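Local coordinates for protein AvrRxo1-ORF2 (Xanthomonas oryzae pv. oryzicola, PDB 4Z8T) that binds the type III effector AvrRxo1-ORF1, which carries a polynucleotide kinase domain, and probably acts as its molecular chaperone, at residues F12-K15 with L16-N20; E65-D68 with I69-M73. All blocks are in the same frame, centred on the assembly; numbering follows the deposited sequence.

In the fold
AvrRxo1-ORF2 has four helices joined by loops and no strand. From the N terminus the chain enters the long helix 6-38, and contact 1 (12-20) spans turns near its start, its centre about 19 Å from the centre of the chain. Helix 45-51 follows, then helix 63-77, which carries contact 2 (65-73), centred about 5 Å from the chain centre. Helix 84-94 comes last. The contacts lie in series and neither nest nor cross; each closes helical turns, not a long loop. The nearest atoms of contact 1 and contact 2 are about 8 Å apart. Contact 1 faces AvrRxo1-ORF1 and a second copy of this protein; contact 2 packs on helices 45-51 and 84-94 and also reaches AvrRxo1-ORF1.

Contact 1. Residues F12-K15 with L16-N20; sequences FHKK and LKERN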
loop_
_atom_site.group_PDB
_atom_site.type_symbol
_atom_site.label_atom_id
_atom_site.label_comp_id
_atom_site.label_asym_id
_atom_site.label_seq_id
_atom_site.Cartn_x
_atom_site.Cartn_y
_atom_site.Cartn_z
ATOM N N PHE B 12 -6.774 -16.382 10.907
ATOM C CA PHE B 12 -6.463 -15.310 9.968
ATOM C C PHE B 12 -7.086 -13.997 10.446
ATOM O O PHE B 12 -6.443 -12.953 10.466
ATOM C CB PHE B 12 -6.956 -15.668 8.563
ATOM C CG PHE B 12 -6.388 -14.796 7.473
ATOM C CD1 PHE B 12 -5.202 -15.140 6.840
ATOM C CD2 PHE B 12 -7.043 -13.640 7.073
ATOM C CE1 PHE B 12 -4.683 -14.351 5.819
ATOM C CE2 PHE B 12 -6.523 -12.852 6.054
ATOM C CZ PHE B 12 -5.339 -13.212 5.433
ATOM N N HIS B 13 -8.349 -14.066 10.838
ATOM C CA HIS B 13 -9.075 -12.904 11.345
ATOM C C HIS B 13 -8.372 -12.331 12.586
ATOM O O HIS B 13 -8.178 -11.122 12.709
ATOM C CB HIS B 13 -10.515 -13.355 11.649
ATOM C CG HIS B 13 -11.406 -12.281 12.190
ATOM N ND1 HIS B 13 -12.047 -11.366 11.385
ATOM C CD2 HIS B 13 -11.813 -12.024 13.458
ATOM C CE1 HIS B 13 -12.776 -10.557 12.142
ATOM N NE2 HIS B 13 -12.656 -10.939 13.395
ATOM N N LYS B 14 -7.983 -13.206 13.509
ATOM C CA LYS B 14 -7.317 -12.746 14.726
ATOM C C LYS B 14 -6.015 -11.996 14.403
ATOM O O LYS B 14 -5.764 -10.895 14.917
ATOM C CB LYS B 14 -7.016 -13.951 15.625
ATOM C CG LYS B 14 -6.424 -13.584 16.971
ATOM C CD LYS B 14 -6.230 -14.856 17.780
ATOM C CE LYS B 14 -5.673 -14.561 19.155
ATOM N NZ LYS B 14 -5.338 -15.844 19.853
ATOM N N LYS B 15 -5.200 -12.586 13.541
ATOM C CA LYS B 15 -3.902 -12.011 13.207
ATOM C C LYS B 15 -4.074 -10.727 12.405
ATOM O O LYS B 15 -3.321 -9.764 12.582
ATOM C CB LYS B 15 -3.052 -13.023 12.433
ATOM C CG LYS B 15 -2.597 -14.206 13.276
ATOM C CD LYS B 15 -1.865 -13.701 14.521
ATOM C CE LYS B 15 -1.220 -14.848 15.296
ATOM N NZ LYS B 15 -0.547 -14.327 16.529
ATOM N N LEU B 16 -5.065 -10.708 11.516
ATOM C CA LEU B 16 -5.345 -9.503 10.751
ATOM C C LEU B 16 -5.823 -8.364 11.658
ATOM O O LEU B 16 -5.467 -7.209 11.446
ATOM C CB LEU B 16 -6.367 -9.789 9.636
ATOM C CG LEU B 16 -6.716 -8.631 8.712
ATOM C CD1 LEU B 16 -5.475 -8.010 8.035
ATOM C CD2 LEU B 16 -7.687 -9.152 7.664
ATOM N N LYS B 17 -6.630 -8.684 12.670
ATOM C CA LYS B 17 -7.023 -7.687 13.661
ATOM C C LYS B 17 -5.802 -7.096 14.368
ATOM O O LYS B 17 -5.736 -5.889 14.596
ATOM C CB LYS B 17 -7.955 -8.295 14.703
ATOM C CG LYS B 17 -9.410 -8.325 14.298
ATOM C CD LYS B 17 -10.271 -8.953 15.394
ATOM C CE LYS B 17 -10.243 -8.114 16.656
ATOM N NZ LYS B 17 -11.148 -8.665 17.711
ATOM N N GLU B 18 -4.847 -7.949 14.723
ATOM C CA GLU B 18 -3.623 -7.458 15.360
ATOM C C GLU B 18 -2.842 -6.530 14.450
ATOM O O GLU B 18 -2.363 -5.483 14.882
ATOM C CB GLU B 18 -2.730 -8.621 15.790
ATOM C CG GLU B 18 -3.353 -9.513 16.825
ATOM C CD GLU B 18 -2.417 -10.625 17.265
ATOM O OE1 GLU B 18 -1.256 -10.654 16.795
ATOM O OE2 GLU B 18 -2.848 -11.471 18.079
ATOM N N ARG B 19 -2.696 -6.934 13.192
ATOM C CA ARG B 19 -2.001 -6.129 12.198
ATOM C C ARG B 19 -2.652 -4.765 12.069
ATOM O O ARG B 19 -1.976 -3.739 12.112
ATOM C CB ARG B 19 -2.032 -6.836 10.841
ATOM C CG ARG B 19 -1.369 -6.063 9.694
ATOM C CD ARG B 19 -1.747 -6.687 8.356
ATOM N NE ARG B 19 -1.047 -6.089 7.222
ATOM C CZ ARG B 19 0.157 -6.469 6.798
ATOM N NH1 ARG B 19 0.805 -7.451 7.406
ATOM N NH2 ARG B 19 0.715 -5.871 5.761
ATOM N N ASN B 20 -3.973 -4.747 11.900
ATOM C CA ASN B 20 -4.657 -3.484 11.650
ATOM C C ASN B 20 -4.673 -2.590 12.883
ATOM O O ASN B 20 -4.669 -1.372 12.775
ATOM C CB ASN B 20 -6.087 -3.738 11.137
ATOM C CG ASN B 20 -6.106 -4.287 9.726
ATOM O OD1 ASN B 20 -5.117 -4.182 8.981
ATOM N ND2 ASN B 20 -7.240 -4.874 9.338
#
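The imidazole of His-13 has CG of Lys-17 above one face, displaced toward the rim, while Lys-17 CD comes obliquely to 3.7 Å from His-13 NE2. Both nitrogens of the ring are bonded to AvrRxo1-ORF1, ND1 to Tyr-270 and NE2 to Asp-229. Lys-17 bends at chi3 (64°), and its NZ forms a salt bridge with the same Asp-229. One carboxylate of the partner chain thus holds two residues a turn apart. The Phe-12 ring meets Leu-16 obliquely, and Phe-12 CE2 lies 4.2 Å from Leu-16 CD2. Lys-15 and Glu-18 run side by side in the same direction. Their salt bridge is long, with Lys-15 NZ 3.8 Å from Glu-18 OE1.

Four i to i+4 backbone bonds, characteristic of an alpha-helix, cross from 12-15 to 16-20. The shortest joins Leu-16 N to Phe-12 O at 2.8 Å. Arg-19 pairs with Asp-27 of the second copy of this protein. This part of helix 6-38 therefore has one AvrRxo1-ORF1 chain at His-13 and Lys-17, the long helix of the second copy at Arg-19 and Lys-15, and a further AvrRxo1-ORF1 chain at Phe-12.

Contact 2. Residues E65-D68 with I69-M73; sequences ERND and IYERM
Ile-69 overlaps the side chain of Glu-65 one turn back, with its CD1 3.9 Å from Glu-65 CG. Both belong to alpha-helix 63-77, and the contact is an i to i+4 packing along it. CG1 of Ile-69 stands beside its own backbone N (chi1 -73°). This sets CG1 and CD1 against the outer end of Glu-65 O, with Ile-69 CG1 3.1 Å from that oxygen. Glu-65 O also accepts the bond from Ile-69 N, at 3.0 Å. Beyond this overlap Glu-65 extends to AvrRxo1-ORF1, where OE1 is bonded to the backbone N of Tyr-164. Arg-162 of that chain packs on Ile-69.

Tyr-70 has the other branch of Ile-69, CG2, above the centre of one ring face. Arg-66 O sits at the ring edge, near its plane, 3.4 Å from Tyr-70 CD2. The ring is buried among Leu-48 of helix 45-51 and Phe-87 and Val-91 of helix 84-94. It thus joins three helices in the core. Arg-66 forms a salt bridge with Glu-49, a second tie to helix 45-51. Arg-72 NH2 bonds the backbone O of His-24 on helix 6-38.

Further round the helix the pair is polar. The Asn-67 amide and the Glu-71 carboxylate cross obliquely, with planes 63° apart and Asn-67 ND2 3.9 Å from Glu-71 OE1. The hydrogen bond of this pair is in the backbone: Glu-71 N donates to Asn-67 O at 2.8 Å.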
loop_
_atom_site.group_PDB
_atom_site.type_symbol
_atom_site.label_atom_id
_atom_site.label_comp_id
_atom_site.label_asym_id
_atom_site.label_seq_id
_atom_site.Cartn_x
_atom_site.Cartn_y
_atom_site.Cartn_z
ATOM N N GLU B 65 -15.434 7.549 22.441
ATOM C CA GLU B 65 -15.553 7.354 21.002
ATOM C C GLU B 65 -15.505 8.703 20.293
ATOM O O GLU B 65 -14.959 8.814 19.201
ATOM C CB GLU B 65 -16.834 6.584 20.641
ATOM C CG GLU B 65 -16.829 6.000 19.220
ATOM C CD GLU B 65 -18.070 5.178 18.901
ATOM O OE1 GLU B 65 -18.298 4.874 17.702
ATOM O OE2 GLU B 65 -18.813 4.827 19.846
ATOM N N ARG B 66 -16.051 9.738 20.923
ATOM C CA ARG B 66 -16.134 11.045 20.272
ATOM C C ARG B 66 -14.780 11.738 20.117
ATOM O O ARG B 66 -14.460 12.255 19.043
ATOM C CB ARG B 66 -17.125 11.954 20.997
ATOM C CG ARG B 66 -17.521 13.184 20.204
ATOM C CD ARG B 66 -18.942 13.632 20.537
ATOM N NE ARG B 66 -18.992 14.510 21.702
ATOM C CZ ARG B 66 -19.154 14.087 22.953
ATOM N NH1 ARG B 66 -19.283 12.793 23.209
ATOM N NH2 ARG B 66 -19.187 14.963 23.947
ATOM N N ASN B 67 -13.986 11.756 21.182
ATOM C CA ASN B 67 -12.655 12.333 21.090
ATOM C C ASN B 67 -11.819 11.532 20.108
ATOM O O ASN B 67 -11.153 12.099 19.238
ATOM C CB ASN B 67 -11.963 12.377 22.453
ATOM C CG ASN B 67 -10.668 13.174 22.418
ATOM O OD1 ASN B 67 -10.684 14.399 22.282
ATOM N ND2 ASN B 67 -9.542 12.481 22.528
ATOM N N ASP B 68 -11.878 10.210 20.237
ATOM C CA ASP B 68 -11.074 9.319 19.406
ATOM C C ASP B 68 -11.393 9.431 17.910
ATOM O O ASP B 68 -10.496 9.305 17.077
ATOM C CB ASP B 68 -11.185 7.866 19.893
ATOM C CG ASP B 68 -10.489 7.639 21.238
ATOM O OD1 ASP B 68 -10.539 8.542 22.108
ATOM O OD2 ASP B 68 -9.888 6.557 21.425
ATOM N N ILE B 69 -12.655 9.679 17.570
ATOM C CA ILE B 69 -13.031 9.880 16.172
ATOM C C ILE B 69 -12.400 11.151 15.599
ATOM O O ILE B 69 -11.780 11.124 14.529
ATOM C CB ILE B 69 -14.571 9.946 15.995
ATOM C CG1 ILE B 69 -15.196 8.559 16.167
ATOM C CG2 ILE B 69 -14.934 10.493 14.631
ATOM C CD1 ILE B 69 -16.701 8.594 16.353
ATOM N N TYR B 70 -12.553 12.270 16.303
ATOM C CA TYR B 70 -12.141 13.549 15.743
ATOM C C TYR B 70 -10.664 13.853 15.907
ATOM O O TYR B 70 -10.072 14.488 15.041
ATOM C CB TYR B 70 -13.020 14.702 16.243
ATOM C CG TYR B 70 -14.400 14.607 15.661
ATOM C CD1 TYR B 70 -14.631 14.925 14.327
ATOM C CD2 TYR B 70 -15.459 14.155 16.423
ATOM C CE1 TYR B 70 -15.889 14.810 13.778
ATOM C CE2 TYR B 70 -16.717 14.042 15.885
ATOM C CZ TYR B 70 -16.924 14.371 14.565
ATOM O OH TYR B 70 -18.179 14.252 14.036
ATOM N N GLU B 71 -10.071 13.403 17.004
ATOM C CA GLU B 71 -8.635 13.597 17.183
ATOM C C GLU B 71 -7.904 12.841 16.083
ATOM O O GLU B 71 -7.024 13.387 15.413
ATOM C CB GLU B 71 -8.169 13.119 18.564
ATOM C CG GLU B 71 -6.742 12.565 18.564
ATOM C CD GLU B 71 -5.958 12.920 19.808
ATOM O OE1 GLU B 71 -6.423 13.789 20.582
ATOM O OE2 GLU B 71 -4.866 12.336 20.002
ATOM N N ARG B 72 -8.289 11.586 15.885
ATOM C CA ARG B 72 -7.656 10.758 14.865
ATOM C C ARG B 72 -7.883 11.322 13.464
ATOM O O ARG B 72 -6.957 11.387 12.660
ATOM C CB ARG B 72 -8.154 9.317 14.962
ATOM C CG ARG B 72 -7.686 8.434 13.835
ATOM C CD ARG B 72 -8.098 6.991 14.055
ATOM N NE ARG B 72 -7.388 6.417 15.188
ATOM C CZ ARG B 72 -6.127 5.991 15.130
ATOM N NH1 ARG B 72 -5.559 5.486 16.211
ATOM N NH2 ARG B 72 -5.437 6.071 13.988
HETATM N N MSE B 73 -9.106 11.744 13.167
HETATM C CA MSE B 73 -9.372 12.352 11.866
HETATM C C MSE B 73 -8.497 13.585 11.644
HETATM O O MSE B 73 -7.885 13.756 10.597
HETATM C CB MSE B 73 -10.856 12.714 11.726
HETATM C CG MSE B 73 -11.184 13.361 10.409
HETATM SE SE MSE B 73 -13.065 13.883 10.380
HETATM C CE MSE B 73 -13.808 12.140 10.674
#